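Local coordinates for protein CCMAN5 (Cellulosimicrobium cellulans, PDB 2XSG) that hydrolyses alpha-mannosidic linkages as a glycoside hydrolase family 92 mannosidase, and probably trims or uncaps mannose on yeast-made glycoproteins, at residues A[111-120]-A[131-140]; A[717-727]-A[745-756]. All blocks are in the same frame, centred on the assembly; numbering follows the deposited sequence.

Contact 1: A[111-120]-A[131-140]; sequences GFYSVGLGNV and PGTIEAEVAA
I134 lies across from L117 and beside N119, and its side chain can be followed along strand 112-120. At its root, I134 CB stands 4.4 Å from L117 CB, and the two backbones exchange N-H...O=C bonds, the shorter from I134 N to L117 O at 2.7 Å. CG1 is anti to the carbonyl carbon (chi1 -57°), which sends the extended branch toward N119: CG1 and then CD1 pass N119 CA, and CD1 ends against the amide, the two side chains crossing at about a right angle. N119 CB sits 3.2 Å from G132 O, the carbonyl that also receives N119 N. With an alanine in place of N119 the backbone bond to G132 O could remain, but I134 would probably lose the amide it rests against, leaving CD1 free to turn. On the face that I134 shares with L117, A136 CB touches V115 CG1 and L117 CD1, each at 4.2 Å, and V138 CG2 meets Y113 CB at 3.8 Å, at the edge of the tyrosine ring; strand 58-63 covers this face. The other face is more polar. S114 OG, in plane at the edge of the F112 ring, reaches V138 O through a water that donates to that carbonyl over 2.7 Å, while E137 directs its carboxylate to R148. This regular antiparallel ladder belongs to the N-terminal domain, whose clan is that of the galactose mutarotase-like beta-sandwiches.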
loop_
_atom_site.group_PDB
_atom_site.type_symbol
_atom_site.label_atom_id
_atom_site.label_comp_id
_atom_site.label_asym_id
_atom_site.label_seq_id
_atom_site.Cartn_x
_atom_site.Cartn_y
_atom_site.Cartn_z
ATOM N N GLY A 111 12.395 -4.862 10.792
ATOM C CA GLY A 111 12.858 -6.246 10.840
ATOM C C GLY A 111 12.566 -7.008 12.119
ATOM O O GLY A 111 12.848 -8.212 12.205
ATOM N N PHE A 112 12.020 -6.328 13.124
ATOM C CA PHE A 112 11.858 -6.945 14.446
ATOM C C PHE A 112 10.652 -6.454 15.214
ATOM O O PHE A 112 10.198 -5.341 15.017
ATOM C CB PHE A 112 13.153 -6.831 15.289
ATOM C CG PHE A 112 13.338 -5.503 15.997
ATOM C CD1 PHE A 112 13.825 -4.395 15.310
ATOM C CD2 PHE A 112 13.076 -5.385 17.353
ATOM C CE1 PHE A 112 14.023 -3.173 15.951
ATOM C CE2 PHE A 112 13.259 -4.167 18.019
ATOM C CZ PHE A 112 13.729 -3.048 17.304
ATOM N N TYR A 113 10.144 -7.300 16.106
ATOM C CA TYR A 113 9.173 -6.864 17.104
ATOM C C TYR A 113 9.372 -7.643 18.418
ATOM O O TYR A 113 9.628 -8.848 18.397
ATOM C CB TYR A 113 7.748 -7.026 16.565
ATOM C CG TYR A 113 6.673 -6.793 17.599
ATOM C CD1 TYR A 113 6.306 -7.814 18.488
ATOM C CD2 TYR A 113 6.011 -5.581 17.679
ATOM C CE1 TYR A 113 5.323 -7.624 19.430
ATOM C CE2 TYR A 113 5.016 -5.375 18.624
ATOM C CZ TYR A 113 4.677 -6.405 19.497
ATOM O OH TYR A 113 3.713 -6.212 20.454
ATOM N N SER A 114 9.278 -6.952 19.553
ATOM C CA SER A 114 9.465 -7.608 20.855
ATOM C C SER A 114 8.440 -7.089 21.869
ATOM O O SER A 114 8.057 -5.904 21.832
ATOM C CB SER A 114 10.909 -7.431 21.364
ATOM O OG SER A 114 11.878 -7.627 20.322
ATOM N N VAL A 115 7.976 -7.986 22.750
ATOM C CA VAL A 115 6.955 -7.664 23.759
ATOM C C VAL A 115 7.047 -8.632 24.945
ATOM O O VAL A 115 7.372 -9.830 24.786
ATOM C CB VAL A 115 5.515 -7.693 23.164
ATOM C CG1 VAL A 115 5.097 -9.122 22.724
ATOM C CG2 VAL A 115 4.481 -7.108 24.154
ATOM N N GLY A 116 6.812 -8.096 26.134
ATOM C CA GLY A 116 6.667 -8.916 27.326
ATOM C C GLY A 116 5.206 -9.264 27.515
ATOM O O GLY A 116 4.363 -8.379 27.664
ATOM N N LEU A 117 4.907 -10.559 27.468
ATOM C CA LEU A 117 3.542 -11.046 27.603
ATOM C C LEU A 117 3.346 -11.618 28.989
ATOM O O LEU A 117 4.215 -12.329 29.484
ATOM C CB LEU A 117 3.253 -12.123 26.544
ATOM C CG LEU A 117 3.388 -11.723 25.071
ATOM C CD1 LEU A 117 3.304 -12.979 24.141
ATOM C CD2 LEU A 117 2.344 -10.658 24.706
ATOM N N GLY A 118 2.223 -11.281 29.626
ATOM C CA GLY A 118 1.865 -11.877 30.900
ATOM C C GLY A 118 1.689 -13.374 30.746
ATOM O O GLY A 118 1.073 -13.853 29.774
ATOM N N ASN A 119 2.265 -14.130 31.681
ATOM C CA ASN A 119 2.237 -15.592 31.593
ATOM C C ASN A 119 0.799 -16.084 31.751
ATOM O O ASN A 119 -0.001 -15.444 32.428
ATOM C CB ASN A 119 3.164 -16.196 32.652
ATOM C CG ASN A 119 3.363 -17.704 32.505
ATOM O OD1 ASN A 119 3.559 -18.392 33.507
ATOM N ND2 ASN A 119 3.315 -18.227 31.265
ATOM N N VAL A 120 0.473 -17.195 31.087
ATOM C CA VAL A 120 -0.819 -17.855 31.238
ATOM C C VAL A 120 -0.611 -19.363 31.429
ATOM O O VAL A 120 0.291 -19.960 30.816
ATOM C CB VAL A 120 -1.799 -17.555 30.056
ATOM C CG1 VAL A 120 -2.108 -16.063 29.980
ATOM C CG2 VAL A 120 -1.232 -18.057 28.704
ATOM N N PRO A 131 1.695 -16.124 37.288
ATOM C CA PRO A 131 2.912 -15.382 37.639
ATOM C C PRO A 131 3.968 -15.399 36.546
ATOM O O PRO A 131 4.138 -16.414 35.852
ATOM C CB PRO A 131 3.447 -16.134 38.874
ATOM C CG PRO A 131 2.538 -17.308 39.087
ATOM C CD PRO A 131 1.244 -16.942 38.431
ATOM N N GLY A 132 4.645 -14.269 36.370
ATOM C CA GLY A 132 5.797 -14.203 35.484
ATOM C C GLY A 132 5.517 -13.711 34.075
ATOM O O GLY A 132 4.380 -13.404 33.713
ATOM N N THR A 133 6.571 -13.662 33.267
ATOM C CA THR A 133 6.507 -13.027 31.958
ATOM C C THR A 133 7.041 -13.941 30.868
ATOM O O THR A 133 8.077 -14.582 31.045
ATOM C CB THR A 133 7.245 -11.657 32.015
ATOM O OG1 THR A 133 6.505 -10.788 32.880
ATOM C CG2 THR A 133 7.347 -10.999 30.648
ATOM N N ILE A 134 6.301 -14.044 29.764
ATOM C CA ILE A 134 6.821 -14.683 28.574
ATOM C C ILE A 134 7.405 -13.570 27.696
ATOM O O ILE A 134 6.663 -12.749 27.134
ATOM C CB ILE A 134 5.745 -15.469 27.787
ATOM C CG1 ILE A 134 5.074 -16.547 28.666
ATOM C CG2 ILE A 134 6.358 -16.085 26.533
ATOM C CD1 ILE A 134 3.788 -17.118 28.051
ATOM N N GLU A 135 8.733 -13.525 27.614
ATOM C CA GLU A 135 9.411 -12.502 26.818
ATOM C C GLU A 135 9.423 -13.018 25.390
ATOM O O GLU A 135 9.957 -14.079 25.127
ATOM C CB GLU A 135 10.840 -12.249 27.320
ATOM C CG GLU A 135 10.943 -11.687 28.765
ATOM C CD GLU A 135 10.602 -10.194 28.885
ATOM O OE1 GLU A 135 10.196 -9.542 27.884
ATOM O OE2 GLU A 135 10.740 -9.659 30.005
ATOM N N ALA A 136 8.791 -12.283 24.487
ATOM C CA ALA A 136 8.680 -12.702 23.108
ATOM C C ALA A 136 9.472 -11.759 22.215
ATOM O O ALA A 136 9.314 -10.546 22.277
ATOM C CB ALA A 136 7.239 -12.735 22.694
ATOM N N GLU A 137 10.323 -12.339 21.380
ATOM C CA GLU A 137 11.015 -11.592 20.348
ATOM C C GLU A 137 10.778 -12.283 18.991
ATOM O O GLU A 137 10.951 -13.496 18.872
ATOM C CB GLU A 137 12.511 -11.587 20.627
ATOM C CG GLU A 137 12.966 -10.783 21.835
ATOM C CD GLU A 137 14.387 -11.129 22.220
ATOM O OE1 GLU A 137 15.294 -10.366 21.881
ATOM O OE2 GLU A 137 14.604 -12.202 22.815
ATOM N N VAL A 138 10.371 -11.513 17.985
ATOM C CA VAL A 138 10.336 -12.004 16.605
ATOM C C VAL A 138 11.180 -11.099 15.687
ATOM O O VAL A 138 11.370 -9.902 15.970
ATOM C CB VAL A 138 8.880 -12.146 16.062
ATOM C CG1 VAL A 138 8.096 -13.160 16.900
ATOM C CG2 VAL A 138 8.125 -10.792 16.069
ATOM N N ALA A 139 11.712 -11.693 14.613
ATOM C CA ALA A 139 12.327 -10.952 13.520
ATOM C C ALA A 139 11.936 -11.610 12.194
ATOM O O ALA A 139 11.428 -12.735 12.191
ATOM C CB ALA A 139 13.839 -10.933 13.673
ATOM N N ALA A 140 12.201 -10.927 11.082
ATOM C CA ALA A 140 11.851 -11.453 9.756
ATOM C C ALA A 140 12.960 -11.327 8.736
ATOM O O ALA A 140 13.705 -10.349 8.749
ATOM C CB ALA A 140 10.594 -10.748 9.217
HETATM O O HOH W 1 12.732 -9.016 18.089
#

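Contact 2: A[717-727]-A[745-756]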
loop_
_atom_site.group_PDB
_atom_site.type_symbol
_atom_site.label_atom_id
_atom_site.label_comp_id
_atom_site.label_asym_id
_atom_site.label_seq_id
_atom_site.Cartn_x
_atom_site.Cartn_y
_atom_site.Cartn_z
ATOM N N ASP A 717 7.382 28.003 7.585
ATOM C CA ASP A 717 6.693 29.171 7.065
ATOM C C ASP A 717 7.125 29.447 5.636
ATOM O O ASP A 717 6.364 30.013 4.854
ATOM C CB ASP A 717 6.989 30.402 7.935
ATOM C CG ASP A 717 6.380 30.306 9.330
ATOM O OD1 ASP A 717 5.170 30.030 9.456
ATOM O OD2 ASP A 717 7.122 30.540 10.310
ATOM N N ALA A 718 8.348 29.065 5.300
ATOM C CA ALA A 718 8.885 29.329 3.968
ATOM C C ALA A 718 8.702 28.112 3.064
ATOM O O ALA A 718 9.645 27.368 2.794
ATOM C CB ALA A 718 10.360 29.763 4.039
ATOM N N PHE A 719 7.479 27.937 2.577
ATOM C CA PHE A 719 7.131 26.765 1.776
ATOM C C PHE A 719 6.751 27.114 0.328
ATOM O O PHE A 719 6.256 26.264 -0.407
ATOM C CB PHE A 719 6.011 25.967 2.472
ATOM C CG PHE A 719 4.821 26.799 2.853
ATOM C CD1 PHE A 719 3.892 27.189 1.893
ATOM C CD2 PHE A 719 4.630 27.204 4.179
ATOM C CE1 PHE A 719 2.791 27.972 2.242
ATOM C CE2 PHE A 719 3.535 27.973 4.535
ATOM C CZ PHE A 719 2.613 28.365 3.566
ATOM N N TYR A 720 6.956 28.373 -0.065
ATOM C CA TYR A 720 6.663 28.835 -1.435
ATOM C C TYR A 720 7.965 28.935 -2.202
ATOM O O TYR A 720 8.972 29.426 -1.672
ATOM C CB TYR A 720 6.014 30.223 -1.446
ATOM C CG TYR A 720 4.613 30.333 -0.863
ATOM C CD1 TYR A 720 3.513 29.842 -1.558
ATOM C CD2 TYR A 720 4.392 30.958 0.361
ATOM C CE1 TYR A 720 2.250 29.940 -1.050
ATOM C CE2 TYR A 720 3.104 31.069 0.892
ATOM C CZ TYR A 720 2.035 30.563 0.162
ATOM O OH TYR A 720 0.747 30.647 0.642
ATOM N N VAL A 721 7.952 28.477 -3.454
ATOM C CA VAL A 721 9.119 28.587 -4.329
ATOM C C VAL A 721 9.229 30.026 -4.836
ATOM O O VAL A 721 8.241 30.595 -5.258
ATOM C CB VAL A 721 9.052 27.584 -5.493
ATOM C CG1 VAL A 721 10.209 27.792 -6.464
ATOM C CG2 VAL A 721 9.039 26.147 -4.944
ATOM N N GLN A 722 10.424 30.615 -4.734
ATOM C CA GLN A 722 10.667 31.989 -5.202
ATOM C C GLN A 722 11.368 31.988 -6.550
ATOM O O GLN A 722 11.161 32.879 -7.361
ATOM C CB GLN A 722 11.525 32.771 -4.196
ATOM C CG GLN A 722 11.006 32.725 -2.775
ATOM C CD GLN A 722 9.585 33.294 -2.631
ATOM O OE1 GLN A 722 8.645 32.580 -2.241
ATOM N NE2 GLN A 722 9.429 34.575 -2.930
ATOM N N SER A 723 12.228 30.995 -6.760
ATOM C CA SER A 723 12.966 30.840 -8.005
ATOM C C SER A 723 13.555 29.445 -7.991
ATOM O O SER A 723 13.534 28.779 -6.945
ATOM C CB SER A 723 14.080 31.889 -8.129
ATOM O OG SER A 723 15.196 31.520 -7.346
ATOM N N ALA A 724 14.073 28.998 -9.137
ATOM C CA ALA A 724 14.642 27.644 -9.242
ATOM C C ALA A 724 15.741 27.571 -10.280
ATOM O O ALA A 724 15.754 28.372 -11.217
ATOM C CB ALA A 724 13.543 26.639 -9.568
ATOM N N THR A 725 16.666 26.626 -10.101
ATOM C CA THR A 725 17.614 26.230 -11.157
ATOM C C THR A 725 17.622 24.718 -11.365
ATOM O O THR A 725 17.350 23.946 -10.430
ATOM C CB THR A 725 19.086 26.679 -10.900
ATOM O OG1 THR A 725 19.605 26.071 -9.714
ATOM C CG2 THR A 725 19.223 28.199 -10.821
ATOM N N LEU A 726 17.944 24.314 -12.593
ATOM C CA LEU A 726 18.136 22.913 -12.959
ATOM C C LEU A 726 19.545 22.763 -13.534
ATOM O O LEU A 726 19.865 23.352 -14.579
ATOM C CB LEU A 726 17.092 22.458 -13.991
ATOM C CG LEU A 726 17.186 20.984 -14.431
ATOM C CD1 LEU A 726 16.991 20.010 -13.242
ATOM C CD2 LEU A 726 16.207 20.658 -15.573
ATOM N N ASP A 727 20.390 22.014 -12.824
ATOM C CA ASP A 727 21.806 21.852 -13.192
ATOM C C ASP A 727 22.451 23.215 -13.470
ATOM O O ASP A 727 23.118 23.403 -14.503
ATOM C CB ASP A 727 21.939 20.934 -14.411
ATOM C CG ASP A 727 21.490 19.501 -14.125
ATOM O OD1 ASP A 727 21.468 19.085 -12.956
ATOM O OD2 ASP A 727 21.173 18.772 -15.088
ATOM N N ALA A 745 20.088 14.785 -11.807
ATOM C CA ALA A 745 20.070 16.242 -11.892
ATOM C C ALA A 745 20.166 16.942 -10.519
ATOM O O ALA A 745 19.890 16.335 -9.475
ATOM C CB ALA A 745 18.826 16.706 -12.634
ATOM N N ASP A 746 20.581 18.212 -10.540
ATOM C CA ASP A 746 20.553 19.074 -9.367
ATOM C C ASP A 746 19.416 20.064 -9.528
ATOM O O ASP A 746 19.529 21.029 -10.297
ATOM C CB ASP A 746 21.865 19.861 -9.209
ATOM C CG ASP A 746 23.036 18.978 -8.851
ATOM O OD1 ASP A 746 23.953 18.876 -9.675
ATOM O OD2 ASP A 746 23.042 18.391 -7.755
ATOM N N LEU A 747 18.323 19.826 -8.816
ATOM C CA LEU A 747 17.180 20.740 -8.835
ATOM C C LEU A 747 17.224 21.558 -7.548
ATOM O O LEU A 747 17.067 21.020 -6.454
ATOM C CB LEU A 747 15.873 19.957 -8.960
ATOM C CG LEU A 747 14.514 20.680 -8.992
ATOM C CD1 LEU A 747 14.371 21.521 -10.250
ATOM C CD2 LEU A 747 13.389 19.665 -8.917
ATOM N N ALA A 748 17.474 22.856 -7.687
ATOM C CA ALA A 748 17.659 23.733 -6.543
ATOM C C ALA A 748 16.567 24.784 -6.464
ATOM O O ALA A 748 16.445 25.619 -7.353
ATOM C CB ALA A 748 19.019 24.404 -6.611
ATOM N N PHE A 749 15.791 24.757 -5.391
ATOM C CA PHE A 749 14.767 25.770 -5.185
ATOM C C PHE A 749 15.192 26.832 -4.170
ATOM O O PHE A 749 15.920 26.533 -3.232
ATOM C CB PHE A 749 13.456 25.127 -4.738
ATOM C CG PHE A 749 12.852 24.219 -5.757
ATOM C CD1 PHE A 749 12.266 24.738 -6.911
ATOM C CD2 PHE A 749 12.859 22.844 -5.566
ATOM C CE1 PHE A 749 11.706 23.894 -7.859
ATOM C CE2 PHE A 749 12.311 21.999 -6.506
ATOM C CZ PHE A 749 11.723 22.517 -7.654
ATOM N N ARG A 750 14.742 28.065 -4.378
ATOM C CA ARG A 750 14.873 29.130 -3.380
ATOM C C ARG A 750 13.486 29.329 -2.765
ATOM O O ARG A 750 12.526 29.654 -3.469
ATOM C CB ARG A 750 15.388 30.423 -4.041
ATOM C CG ARG A 750 15.773 31.572 -3.086
ATOM C CD ARG A 750 16.278 32.825 -3.861
ATOM N NE ARG A 750 17.376 32.496 -4.784
ATOM C CZ ARG A 750 17.969 33.347 -5.630
ATOM N NH1 ARG A 750 17.595 34.626 -5.706
ATOM N NH2 ARG A 750 18.953 32.908 -6.416
ATOM N N MET A 751 13.374 29.102 -1.458
ATOM C CA MET A 751 12.078 29.158 -0.764
ATOM C C MET A 751 11.869 30.478 -0.042
ATOM O O MET A 751 12.829 31.168 0.289
ATOM C CB MET A 751 11.964 28.010 0.225
ATOM C CG MET A 751 12.312 26.653 -0.343
ATOM S SD MET A 751 11.248 26.178 -1.727
ATOM C CE MET A 751 9.694 25.791 -0.944
ATOM N N GLY A 752 10.610 30.827 0.210
ATOM C CA GLY A 752 10.275 32.071 0.901
ATOM C C GLY A 752 8.895 31.987 1.524
ATOM O O GLY A 752 8.137 31.042 1.282
ATOM N N GLU A 753 8.562 32.987 2.317
ATOM C CA GLU A 753 7.368 32.952 3.137
ATOM C C GLU A 753 6.131 33.507 2.421
ATOM O O GLU A 753 5.015 33.400 2.942
ATOM C CB GLU A 753 7.625 33.685 4.461
ATOM C CG GLU A 753 8.613 32.933 5.358
ATOM C CD GLU A 753 8.782 33.545 6.734
ATOM O OE1 GLU A 753 7.856 34.243 7.203
ATOM O OE2 GLU A 753 9.843 33.302 7.359
ATOM N N GLN A 754 6.334 34.087 1.238
ATOM C CA GLN A 754 5.236 34.646 0.453
ATOM C C GLN A 754 5.100 33.960 -0.897
ATOM O O GLN A 754 6.093 33.520 -1.453
ATOM C CB GLN A 754 5.435 36.159 0.235
ATOM C CG GLN A 754 6.026 36.933 1.422
ATOM C CD GLN A 754 5.107 36.945 2.623
ATOM O OE1 GLN A 754 3.883 36.880 2.481
ATOM N NE2 GLN A 754 5.693 37.042 3.827
ATOM N N PRO A 755 3.862 33.873 -1.436
ATOM C CA PRO A 755 3.667 33.382 -2.807
ATOM C C PRO A 755 4.438 34.232 -3.823
ATOM O O PRO A 755 4.521 35.468 -3.679
ATOM C CB PRO A 755 2.154 33.559 -3.065
ATOM C CG PRO A 755 1.532 33.822 -1.769
ATOM C CD PRO A 755 2.596 34.257 -0.782
ATOM N N SER A 756 4.985 33.575 -4.843
ATOM C CA SER A 756 5.643 34.272 -5.945
ATOM C C SER A 756 4.984 33.868 -7.267
ATOM O O SER A 756 4.146 32.952 -7.298
ATOM C CB SER A 756 7.144 33.955 -5.964
ATOM O OG SER A 756 7.405 32.758 -6.676
HETATM O O HOH W 2 4.467 31.778 5.060
HETATM O O HOH W 3 5.356 30.583 -5.049
HETATM O O HOH W 4 20.713 23.480 -10.224
#
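V721 O accepts a firm bond from S756 OG, in the carbonyl plane, on a lone pair, at 2.7 Å, and a water that accepts from S756 N is also placed to donate to it. S756 OG is in turn bonded by W758 N, so the chain after strand 746-752 is tied back over strand 720-726. V721 adjoins a classic beta bulge, in which Q722 and S723 together face R750; Q722 N donates to R750 O, and R750 N to S723 O, nearly straight (176°). S723 OG lies over one face of the R750 guanidinium, 3.5 Å from NE. Ahead of the bulge in strand 720-726, the Y720 ring takes a CH-pi contact from P755 CD, 3.9 Å from its centroid, and F719 CE1 lies over the rim of the opposite face. M751 packs on the other side of the sheet: folded at chi2 and chi3 (-60° and -73°), it brings SD to 3.9 Å from V721 CG2 and CE against the F719 backbone. F749 CD1 is 3.5 Å from A724 CB. At the far end D727 OD1 takes D746 N at 2.7 Å, extending the ladder with a carboxylate in place of a carbonyl. D746 OD1 stands 4.1 Å from D727 OD1, so the two acids probably repel. Side-chain oxygens thus supplement the backbone pairing, S756 OG beside the bulge and D727 OD1 at the ladder's end.

Contacts 1 and 2 are both antiparallel strand pairs, yet they belong to different beta-sheets, of the N-terminal and catalytic regions, with centres about 49 Å apart and nearest atoms about 30 Å apart. Contact 1 is mostly buried, with its apolar face under strand 58-63 and its other face partly against helix 275-290, while strand 144-150 pairs alongside strand 133-140; its ladder runs without a break. Contact 2 is only partly buried and lies in a mixed beta-sheet near the C-terminus, with strand 706-712 beside it and helix 604-616 over the Y720 end. There a bulge interrupts the register, and hydroxyl, carboxylate and water bonds supplement the backbone, whereas contact 1 relies chiefly on regular pairing and aliphatic packing.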